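Local coordinates for FAD-dependent oxidoreductase (Actinomadura kijaniata, PDB 3M9V), which probably acts as a flavin-dependent oxidoreductase of the acyl-CoA dehydrogenase family in the biosynthesis of the sugar D-kijanose, and binds dTDP, at residues 153-156 with 162-165; 259-264 with 313-318; 308-313 with 341-346. All blocks are in the same frame, centred on the assembly; numbering follows the deposited sequence.

From the N terminus, contact 1 comes first. It closes the short turn between strands 154-157 and 163-172 in the beta-rich middle part of the chain. It is complete before contact 2 opens, and the two share no touching atoms; their nearest atoms lie about 17 Å apart. Contacts 2 and 3 belong to the helical C-terminal part. Segment 259-264 opens contact 2, helix 291-323 serves both contacts, and segment 341-346 closes contact 3. Their segments alternate along the chain, so the two loops cross, and they share Ser313. Ala314 and Leu264 of contact 2 also pack on Ala343 of contact 3, which ties three helical regions together beside the second subunit.

Contact 1 (153-156 with 162-165); sequences TTLR and GWLL
Leu155 leans its side chain over the indole of Trp163. Leu155 CB lies 3.9 Å from Trp163 CE3. From CG the two methyls part. Leu155 CD1 sits over one face of the Trp163 indole, 4.3 Å from the centroid of the five-membered ring and 23° off its normal, a CH-pi contact. Leu155 CD2 meets the base of the same residue, 3.5 Å from Trp163 CB, and reaches Leu165 CB at 3.9 Å. With CG beside the backbone N, chi1 -52°, the Trp163 ring is turned so that one face meets Leu155 CD1. Replacing Trp163 with an alanine would probably leave Leu155 CD1 without the ring face it rests on and open a gap there. The backbones form an antiparallel beta hairpin. Arg156 and Leu164 are a hydrogen-bonded pair: Arg156 N gives to Leu164 O at 2.8 Å, and Leu164 N to Arg156 O at 2.7 Å. On the other face of the sheet Leu164 CD1 lies over the guanidinium of Arg156, whose NH1 also forms a salt bridge with Asp231. Strand 196-202 touches Leu155 through Ala197 and Pro199, and strand 225-234 meets Leu165 through Phe229 and Ile234.

Contact 2 (259-264 with 313-318); sequences SSVSVL and SALTAA. With TYD (thymidine-5'-diphosphate), chain B.
Ser259 OG, two residues before the Val261 that meets Leu315, has two acceptors in reach. One is O2A of the thymidine-5'-diphosphate, 2.7 Å from Ser259 OG. The other is Gly255 O, one turn back in the same helix. Arg332, Gln256 and Glu115 also hydrogen-bond to the nucleotide. The chain then turns away from the ligand, and Val261 faces helix 291-323. Leu315 has CG beside its backbone N, chi1 -72°, and this carries CD2 across to Val261. That one methyl does the touching. Leu315 CD2 lies 3.7 Å from Val261 CG1 and 3.9 Å from Val261 CG2, so it is set against both branches of the valine. Leu315 CD2 also comes 3.7 Å from Val261 O and 3.9 Å from Ser262 CA. Val261 and Leu315 lie alongside each other, pointing opposite ways. Val261 O itself accepts a backbone bond from Leu264 N. Leu81 and Phe340 also touch Val261, while Ala85 packs on Leu315. No hydrogen bond joins the two segments. The contact is buried and apolar, so it rests on methyl packing and shape; the nucleotide is met by Ser259, at the start of the same short segment.

Contact 3 (308-313 with 341-346); sequences RATAGS and QCAKLA
No ring or other flat side chain takes part where Thr310 meets Ala343 and Ala346; a single methyl does the work. The setting is the helical C-terminal domain of the acyl-CoA dehydrogenase fold. Here helices 291-323 and 329-362 pack side by side and run in roughly opposite directions. Thr310 and Ala343 are the closest pair of backbones, with their CA atoms 5.9 Å apart. Such an approach is helped by the small alanines.

Thr310 CG2 lies anti to the backbone N, which sends it across to the other helix. Thr310 CG2 rests 3.9 Å from both Ala343 CA and Ala343 CB. Thr310 CG2 also reaches Ala346 CB at 4.1 Å, so the methyl touches two residues one turn apart on helix 329-362. Ala343 CB in turn lies 3.9 Å from Thr310 O, a plain van der Waals approach. The other branch of the threonine has a different task. Its OG1 sits beside the backbone N and hydrogen-bonds to Ala306 O, one turn earlier in its own helix. Thus the polar branch is satisfied within the helix and the apolar branch is left for packing. All three touching residues are buried, and no hydrogen bond links the two segments.

Leu264 adds to the apolar cover of Ala343. The second subunit closes in too: its Ala306 packs on Thr310, and its Ser302 OG hydrogen-bonds to Cys342 O. The contact therefore lies beside the interface between subunits.

On the same helix, just before Thr310, Ala309 O takes two donors. Ser313 N lies 3.0 Å from Ala309 O, and Ser313 OG gives a bond of 2.7 Å to Ala309 O, tilted 18° from the carbonyl plane.

Contact 1 (153-156 with 162-165)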
ATOM      1  N   THR A 153      18.395  -1.012  36.399  1.00 36.04           N
ATOM      2  CA  THR A 153      19.321  -0.001  36.891  1.00 32.71           C
ATOM      3  C   THR A 153      18.719   0.599  38.156  1.00 33.96           C
ATOM      4  O   THR A 153      17.638   1.186  38.116  1.00 33.31           O
ATOM      5  CB  THR A 153      19.563   1.087  35.831  1.00 33.01           C
ATOM      6  OG1 THR A 153      20.245   0.498  34.720  1.00 25.63           O
ATOM      7  CG2 THR A 153      20.410   2.228  36.399  1.00 30.14           C
ATOM      8  N   THR A 154      19.424   0.471  39.279  1.00 32.96           N
ATOM      9  CA  THR A 154      18.846   0.814  40.582  1.00 33.18           C
ATOM     10  C   THR A 154      19.773   1.733  41.373  1.00 31.74           C
ATOM     11  O   THR A 154      20.996   1.640  41.275  1.00 32.25           O
ATOM     12  CB  THR A 154      18.563  -0.468  41.407  1.00 32.31           C
ATOM     13  OG1 THR A 154      19.771  -1.222  41.497  1.00 40.07           O
ATOM     14  CG2 THR A 154      17.665  -1.402  40.640  1.00 35.79           C
ATOM     15  N   LEU A 155      19.183   2.644  42.131  1.00 30.82           N
ATOM     16  CA  LEU A 155      19.939   3.530  42.997  1.00 35.66           C
ATOM     17  C   LEU A 155      19.756   3.040  44.432  1.00 37.09           C
ATOM     18  O   LEU A 155      18.637   2.798  44.882  1.00 36.43           O
ATOM     19  CB  LEU A 155      19.397   4.959  42.933  1.00 34.04           C
ATOM     20  CG  LEU A 155      19.954   6.134  42.131  1.00 38.61           C
ATOM     21  CD1 LEU A 155      19.205   7.384  42.579  1.00 35.38           C
ATOM     22  CD2 LEU A 155      21.459   6.331  42.288  1.00 31.17           C
ATOM     23  N   ARG A 156      20.861   2.905  45.153  1.00 39.66           N
ATOM     24  CA  ARG A 156      20.863   2.326  46.495  1.00 41.14           C
ATOM     25  C   ARG A 156      21.470   3.382  47.421  1.00 42.00           C
ATOM     26  O   ARG A 156      22.466   4.027  47.084  1.00 40.34           O
ATOM     27  CB  ARG A 156      21.840   1.151  46.443  1.00 41.56           C
ATOM     28  CG  ARG A 156      21.404  -0.132  47.100  1.00 47.56           C
ATOM     29  CD  ARG A 156      22.668  -0.885  47.470  1.00 54.33           C
ATOM     30  NE  ARG A 156      23.659  -0.812  46.401  1.00 60.26           N
ATOM     31  CZ  ARG A 156      24.940  -1.142  46.538  1.00 63.00           C
ATOM     32  NH1 ARG A 156      25.758  -1.061  45.498  1.00 64.22           N
ATOM     33  NH2 ARG A 156      25.412  -1.552  47.708  1.00 64.73           N
ATOM     34  N   GLY A 162      24.064   9.790  50.455  1.00 39.59           N
ATOM     35  CA  GLY A 162      24.162   9.803  48.999  1.00 34.45           C
ATOM     36  C   GLY A 162      23.723   8.465  48.427  1.00 32.16           C
ATOM     37  O   GLY A 162      22.972   7.741  49.081  1.00 30.42           O
ATOM     38  N   TRP A 163      24.168   8.116  47.222  1.00 29.10           N
ATOM     39  CA  TRP A 163      23.667   6.914  46.541  1.00 29.59           C
ATOM     40  C   TRP A 163      24.756   6.176  45.761  1.00 28.12           C
ATOM     41  O   TRP A 163      25.825   6.713  45.472  1.00 26.12           O
ATOM     42  CB  TRP A 163      22.611   7.271  45.479  1.00 30.50           C
ATOM     43  CG  TRP A 163      21.489   8.139  45.971  1.00 34.10           C
ATOM     44  CD1 TRP A 163      21.477   9.506  46.053  1.00 39.49           C
ATOM     45  CD2 TRP A 163      20.206   7.692  46.423  1.00 35.86           C
ATOM     46  NE1 TRP A 163      20.265   9.931  46.553  1.00 43.09           N
ATOM     47  CE2 TRP A 163      19.466   8.841  46.781  1.00 41.66           C
ATOM     48  CE3 TRP A 163      19.615   6.432  46.560  1.00 36.94           C
ATOM     49  CZ2 TRP A 163      18.158   8.771  47.270  1.00 40.65           C
ATOM     50  CZ3 TRP A 163      18.325   6.362  47.056  1.00 43.90           C
ATOM     51  CH2 TRP A 163      17.605   7.528  47.392  1.00 40.89           C
ATOM     52  N   LEU A 164      24.429   4.947  45.395  1.00 25.84           N
ATOM     53  CA  LEU A 164      25.299   4.114  44.589  1.00 29.68           C
ATOM     54  C   LEU A 164      24.388   3.598  43.473  1.00 28.83           C
ATOM     55  O   LEU A 164      23.252   3.171  43.710  1.00 28.89           O
ATOM     56  CB  LEU A 164      25.920   2.951  45.376  1.00 28.13           C
ATOM     57  CG  LEU A 164      26.820   3.375  46.549  1.00 32.40           C
ATOM     58  CD1 LEU A 164      27.086   2.178  47.459  1.00 32.61           C
ATOM     59  CD2 LEU A 164      28.131   3.872  45.973  1.00 27.91           C
ATOM     60  N   LEU A 165      24.905   3.675  42.255  1.00 27.81           N
ATOM     61  CA  LEU A 165      24.100   3.414  41.066  1.00 27.45           C
ATOM     62  C   LEU A 165      24.687   2.153  40.445  1.00 27.86           C
ATOM     63  O   LEU A 165      25.893   2.101  40.159  1.00 25.67           O
ATOM     64  CB  LEU A 165      24.189   4.601  40.101  1.00 26.46           C
ATOM     65  CG  LEU A 165      23.572   4.435  38.704  1.00 27.08           C
ATOM     66  CD1 LEU A 165      22.046   4.227  38.794  1.00 23.64           C
ATOM     67  CD2 LEU A 165      23.907   5.652  37.855  1.00 26.73           C
TER

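Contact 2 (259-264 with 313-318)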
ATOM      1  N   SER A 259      10.966  15.445  24.967  1.00 18.29           N
ATOM      2  CA  SER A 259      12.213  14.714  24.796  1.00 21.15           C
ATOM      3  C   SER A 259      12.468  14.086  23.434  1.00 20.99           C
ATOM      4  O   SER A 259      13.632  13.847  23.120  1.00 19.47           O
ATOM      5  CB  SER A 259      12.261  13.526  25.774  1.00 21.45           C
ATOM      6  OG  SER A 259      12.433  14.076  27.063  1.00 31.35           O
ATOM      7  N   SER A 260      11.431  13.736  22.670  1.00 19.00           N
ATOM      8  CA  SER A 260      11.656  12.883  21.510  1.00 17.36           C
ATOM      9  C   SER A 260      11.034  13.336  20.203  1.00 17.13           C
ATOM     10  O   SER A 260      11.465  12.886  19.142  1.00 17.53           O
ATOM     11  CB  SER A 260      11.078  11.484  21.774  1.00 20.36           C
ATOM     12  OG  SER A 260      11.964  10.825  22.664  1.00 25.58           O
ATOM     13  N   VAL A 261      10.023  14.196  20.262  1.00 16.88           N
ATOM     14  CA  VAL A 261       9.206  14.501  19.084  1.00 15.37           C
ATOM     15  C   VAL A 261       9.963  15.196  17.949  1.00 16.60           C
ATOM     16  O   VAL A 261       9.662  15.008  16.754  1.00 15.32           O
ATOM     17  CB  VAL A 261       7.875  15.231  19.452  1.00 15.01           C
ATOM     18  CG1 VAL A 261       8.148  16.685  19.813  1.00 13.05           C
ATOM     19  CG2 VAL A 261       6.959  15.146  18.223  1.00 13.89           C
ATOM     20  N   SER A 262      10.991  15.960  18.312  1.00 13.32           N
ATOM     21  CA  SER A 262      11.696  16.698  17.281  1.00 14.38           C
ATOM     22  C   SER A 262      12.575  15.815  16.382  1.00 14.48           C
ATOM     23  O   SER A 262      13.000  16.179  15.262  1.00 15.07           O
ATOM     24  CB  SER A 262      12.326  17.976  17.881  1.00 14.24           C
ATOM     25  OG  SER A 262      13.532  17.692  18.567  1.00 17.68           O
ATOM     26  N   VAL A 263      12.876  14.628  16.882  1.00 13.32           N
ATOM     27  CA  VAL A 263      13.648  13.647  16.123  1.00 16.54           C
ATOM     28  C   VAL A 263      12.951  13.224  14.824  1.00 15.22           C
ATOM     29  O   VAL A 263      13.603  12.629  13.981  1.00 12.60           O
ATOM     30  CB  VAL A 263      14.000  12.374  16.935  1.00 17.63           C
ATOM     31  CG1 VAL A 263      12.914  11.340  16.808  1.00 17.61           C
ATOM     32  CG2 VAL A 263      15.299  11.778  16.395  1.00 19.34           C
ATOM     33  N   LEU A 264      11.666  13.546  14.660  1.00 14.65           N
ATOM     34  CA  LEU A 264      10.934  13.287  13.437  1.00 14.62           C
ATOM     35  C   LEU A 264      11.597  14.066  12.291  1.00 16.14           C
ATOM     36  O   LEU A 264      11.559  13.574  11.172  1.00 14.96           O
ATOM     37  CB  LEU A 264       9.455  13.704  13.540  1.00 13.89           C
ATOM     38  CG  LEU A 264       8.545  12.856  14.456  1.00 19.12           C
ATOM     39  CD1 LEU A 264       7.045  13.195  14.448  1.00 19.15           C
ATOM     40  CD2 LEU A 264       8.771  11.339  14.245  1.00 14.71           C
ATOM     41  N   SER A 313       2.979  19.593  11.333  1.00 14.90           N
ATOM     42  CA  SER A 313       1.782  19.966  12.095  1.00 14.51           C
ATOM     43  C   SER A 313       1.830  19.397  13.521  1.00 14.13           C
ATOM     44  O   SER A 313       1.344  20.035  14.447  1.00 13.12           O
ATOM     45  CB  SER A 313       0.502  19.421  11.437  1.00 11.34           C
ATOM     46  OG  SER A 313       0.404  19.876  10.098  1.00 16.80           O
ATOM     47  N   ALA A 314       2.344  18.184  13.698  1.00 14.66           N
ATOM     48  CA  ALA A 314       2.390  17.610  15.050  1.00 15.65           C
ATOM     49  C   ALA A 314       3.416  18.405  15.857  1.00 14.88           C
ATOM     50  O   ALA A 314       3.250  18.556  17.067  1.00 17.29           O
ATOM     51  CB  ALA A 314       2.854  16.160  14.969  1.00 15.31           C
ATOM     52  N   LEU A 315       4.453  18.925  15.200  1.00 14.32           N
ATOM     53  CA  LEU A 315       5.415  19.779  15.903  1.00 16.04           C
ATOM     54  C   LEU A 315       4.843  21.142  16.293  1.00 17.45           C
ATOM     55  O   LEU A 315       5.075  21.646  17.395  1.00 17.68           O
ATOM     56  CB  LEU A 315       6.727  19.916  15.124  1.00 14.33           C
ATOM     57  CG  LEU A 315       7.510  18.597  15.180  1.00 17.28           C
ATOM     58  CD1 LEU A 315       8.511  18.520  14.057  1.00 14.71           C
ATOM     59  CD2 LEU A 315       8.233  18.418  16.524  1.00 14.87           C
ATOM     60  N   THR A 316       4.044  21.725  15.403  1.00 17.95           N
ATOM     61  CA  THR A 316       3.360  22.977  15.738  1.00 15.70           C
ATOM     62  C   THR A 316       2.386  22.782  16.885  1.00 19.04           C
ATOM     63  O   THR A 316       2.388  23.581  17.816  1.00 17.97           O
ATOM     64  CB  THR A 316       2.566  23.457  14.532  1.00 16.34           C
ATOM     65  OG1 THR A 316       3.508  23.791  13.509  1.00 16.10           O
ATOM     66  CG2 THR A 316       1.723  24.690  14.890  1.00 16.34           C
ATOM     67  N   ALA A 317       1.579  21.726  16.801  1.00 18.45           N
ATOM     68  CA  ALA A 317       0.643  21.401  17.856  1.00 22.18           C
ATOM     69  C   ALA A 317       1.367  21.117  19.168  1.00 22.44           C
ATOM     70  O   ALA A 317       0.903  21.530  20.226  1.00 23.30           O
ATOM     71  CB  ALA A 317      -0.201  20.214  17.452  1.00 21.06           C
ATOM     72  N   ALA A 318       2.473  20.379  19.119  1.00 22.60           N
ATOM     73  CA  ALA A 318       3.203  20.082  20.342  1.00 21.72           C
ATOM     74  C   ALA A 318       3.749  21.352  21.000  1.00 19.34           C
ATOM     75  O   ALA A 318       3.702  21.452  22.231  1.00 19.20           O
ATOM     76  CB  ALA A 318       4.330  19.075  20.095  1.00 21.66           C
TER
HETATM   77  PA  TYD B 901      11.717  12.332  30.138  1.00 58.48           P
HETATM   78  O1A TYD B 901      12.986  11.825  30.799  1.00 60.80           O
HETATM   79  O2A TYD B 901      11.459  12.088  28.662  1.00 62.40           O
HETATM   80  O3A TYD B 901      10.446  11.834  30.984  1.00 63.19           O
HETATM   81  PB  TYD B 901      10.659  10.560  31.941  1.00 70.29           P
HETATM   82  O1B TYD B 901      11.528   9.630  31.115  1.00 71.46           O
HETATM   83  O2B TYD B 901       9.212  10.123  32.044  1.00 71.57           O
HETATM   84  O3B TYD B 901      11.286  11.177  33.178  1.00 70.58           O
HETATM   85  O5' TYD B 901      11.466  13.891  30.466  1.00 55.06           O
HETATM   86  C5' TYD B 901      11.206  14.380  31.781  1.00 43.96           C
HETATM   87  C4' TYD B 901      11.663  15.815  31.559  1.00 41.60           C
HETATM   88  O4' TYD B 901      10.754  16.510  30.714  1.00 31.81           O
HETATM   89  C3' TYD B 901      11.799  16.642  32.824  1.00 38.68           C
HETATM   90  O3' TYD B 901      13.211  16.861  32.865  1.00 44.05           O
HETATM   91  C2' TYD B 901      11.173  17.983  32.474  1.00 37.02           C
HETATM   92  C1' TYD B 901      10.733  17.908  31.015  1.00 33.08           C
HETATM   93  N1  TYD B 901       9.354  18.393  30.863  1.00 26.06           N
HETATM   94  C2  TYD B 901       9.055  19.313  29.948  1.00 27.73           C
HETATM   95  O2  TYD B 901       9.967  19.775  29.221  1.00 26.90           O
HETATM   96  N3  TYD B 901       7.780  19.746  29.831  1.00 27.04           N
HETATM   97  C4  TYD B 901       6.796  19.250  30.618  1.00 29.74           C
HETATM   98  O4  TYD B 901       5.626  19.667  30.485  1.00 30.15           O
HETATM   99  C5  TYD B 901       7.097  18.296  31.575  1.00 28.48           C
HETATM  100  C5M TYD B 901       6.079  17.692  32.506  1.00 27.73           C
HETATM  101  C6  TYD B 901       8.417  17.878  31.668  1.00 29.04           C

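Contact 3 (308-313 with 341-346)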
ATOM      1  N   ARG A 308       6.268  15.831   5.303  1.00 14.27           N
ATOM      2  CA  ARG A 308       6.559  17.129   5.896  1.00 14.84           C
ATOM      3  C   ARG A 308       5.365  17.766   6.611  1.00 14.07           C
ATOM      4  O   ARG A 308       5.547  18.338   7.693  1.00 12.76           O
ATOM      5  CB  ARG A 308       7.089  18.071   4.819  1.00 15.38           C
ATOM      6  CG  ARG A 308       8.511  17.745   4.366  1.00 14.27           C
ATOM      7  CD  ARG A 308       8.907  18.804   3.342  1.00 18.27           C
ATOM      8  NE  ARG A 308      10.347  18.874   3.120  1.00 16.21           N
ATOM      9  CZ  ARG A 308      11.199  19.690   3.745  1.00 18.38           C
ATOM     10  NH1 ARG A 308      10.796  20.571   4.644  1.00 12.62           N
ATOM     11  NH2 ARG A 308      12.493  19.630   3.446  1.00 17.76           N
ATOM     12  N   ALA A 309       4.168  17.642   6.030  1.00 11.90           N
ATOM     13  CA  ALA A 309       3.019  18.365   6.571  1.00 11.16           C
ATOM     14  C   ALA A 309       2.673  17.653   7.872  1.00  9.87           C
ATOM     15  O   ALA A 309       2.178  18.284   8.778  1.00 10.35           O
ATOM     16  CB  ALA A 309       1.830  18.237   5.649  1.00 10.59           C
ATOM     17  N   THR A 310       2.842  16.336   7.949  1.00 12.21           N
ATOM     18  CA  THR A 310       2.403  15.582   9.127  1.00 11.90           C
ATOM     19  C   THR A 310       3.359  15.827  10.303  1.00 13.81           C
ATOM     20  O   THR A 310       2.913  16.120  11.398  1.00 14.81           O
ATOM     21  CB  THR A 310       2.367  14.084   8.804  1.00 12.36           C
ATOM     22  OG1 THR A 310       1.388  13.907   7.779  1.00 12.44           O
ATOM     23  CG2 THR A 310       1.834  13.281  10.017  1.00 13.58           C
ATOM     24  N   ALA A 311       4.666  15.715  10.072  1.00 12.16           N
ATOM     25  CA  ALA A 311       5.672  16.023  11.082  1.00 15.76           C
ATOM     26  C   ALA A 311       5.543  17.482  11.504  1.00 14.66           C
ATOM     27  O   ALA A 311       5.495  17.802  12.693  1.00 15.22           O
ATOM     28  CB  ALA A 311       7.095  15.737  10.530  1.00 12.47           C
ATOM     29  N   GLY A 312       5.481  18.371  10.517  1.00 14.35           N
ATOM     30  CA  GLY A 312       5.367  19.799  10.796  1.00 14.24           C
ATOM     31  C   GLY A 312       4.160  20.124  11.644  1.00 13.90           C
ATOM     32  O   GLY A 312       4.289  20.859  12.613  1.00 16.60           O
ATOM     33  N   SER A 313       2.979  19.593  11.333  1.00 14.90           N
ATOM     34  CA  SER A 313       1.782  19.966  12.095  1.00 14.51           C
ATOM     35  C   SER A 313       1.830  19.397  13.521  1.00 14.13           C
ATOM     36  O   SER A 313       1.344  20.035  14.447  1.00 13.12           O
ATOM     37  CB  SER A 313       0.502  19.421  11.437  1.00 11.34           C
ATOM     38  OG  SER A 313       0.404  19.876  10.098  1.00 16.80           O
ATOM     39  N   GLN A 341       2.493  10.419  18.633  1.00 13.94           N
ATOM     40  CA  GLN A 341       2.384   9.065  18.101  1.00 13.22           C
ATOM     41  C   GLN A 341       1.641   8.894  16.760  1.00 14.65           C
ATOM     42  O   GLN A 341       1.989   8.023  15.962  1.00 12.63           O
ATOM     43  CB  GLN A 341       1.916   8.068  19.161  1.00 14.76           C
ATOM     44  CG  GLN A 341       2.827   8.156  20.408  1.00 12.97           C
ATOM     45  CD  GLN A 341       4.235   7.651  20.116  1.00 18.99           C
ATOM     46  OE1 GLN A 341       4.410   6.625  19.444  1.00 17.64           O
ATOM     47  NE2 GLN A 341       5.244   8.340  20.655  1.00 14.39           N
ATOM     48  N   CYS A 342       0.599   9.680  16.526  1.00 11.12           N
ATOM     49  CA  CYS A 342      -0.104   9.644  15.248  1.00 15.70           C
ATOM     50  C   CYS A 342       0.907   9.972  14.142  1.00 14.03           C
ATOM     51  O   CYS A 342       0.976   9.275  13.137  1.00 17.33           O
ATOM     52  CB  CYS A 342      -1.203  10.721  15.209  1.00 11.89           C
ATOM     53  SG  CYS A 342      -2.648  10.095  16.080  1.00 20.20           S
ATOM     54  N   ALA A 343       1.657  11.045  14.352  1.00 12.91           N
ATOM     55  CA  ALA A 343       2.634  11.514  13.350  1.00 15.70           C
ATOM     56  C   ALA A 343       3.800  10.546  13.169  1.00 14.11           C
ATOM     57  O   ALA A 343       4.265  10.324  12.051  1.00 15.11           O
ATOM     58  CB  ALA A 343       3.167  12.922  13.682  1.00 11.19           C
ATOM     59  N   LYS A 344       4.288   9.984  14.271  1.00 13.75           N
ATOM     60  CA  LYS A 344       5.384   9.017  14.228  1.00 13.38           C
ATOM     61  C   LYS A 344       5.065   7.781  13.402  1.00 15.11           C
ATOM     62  O   LYS A 344       5.875   7.318  12.595  1.00 14.85           O
ATOM     63  CB  LYS A 344       5.795   8.574  15.652  1.00 14.56           C
ATOM     64  CG  LYS A 344       7.054   7.701  15.664  1.00 17.57           C
ATOM     65  CD  LYS A 344       7.453   7.256  17.089  1.00 21.77           C
ATOM     66  CE  LYS A 344       8.917   6.818  17.191  1.00 22.66           C
ATOM     67  NZ  LYS A 344       8.917   5.403  16.775  1.00 32.95           N
ATOM     68  N   LEU A 345       3.876   7.221  13.588  1.00 13.60           N
ATOM     69  CA  LEU A 345       3.508   6.055  12.799  1.00 15.16           C
ATOM     70  C   LEU A 345       3.483   6.388  11.303  1.00 17.61           C
ATOM     71  O   LEU A 345       3.970   5.616  10.473  1.00 17.26           O
ATOM     72  CB  LEU A 345       2.165   5.517  13.284  1.00 15.45           C
ATOM     73  CG  LEU A 345       1.821   4.068  12.926  1.00 19.34           C
ATOM     74  CD1 LEU A 345       0.905   3.595  14.040  1.00 30.28           C
ATOM     75  CD2 LEU A 345       0.931   4.135  11.715  1.00 27.89           C
ATOM     76  N   ALA A 346       2.931   7.539  10.940  1.00 15.07           N
ATOM     77  CA  ALA A 346       2.906   7.979   9.541  1.00 13.23           C
ATOM     78  C   ALA A 346       4.323   8.203   9.058  1.00 12.98           C
ATOM     79  O   ALA A 346       4.678   7.737   7.977  1.00 16.30           O
ATOM     80  CB  ALA A 346       2.144   9.276   9.452  1.00 13.82           C
TER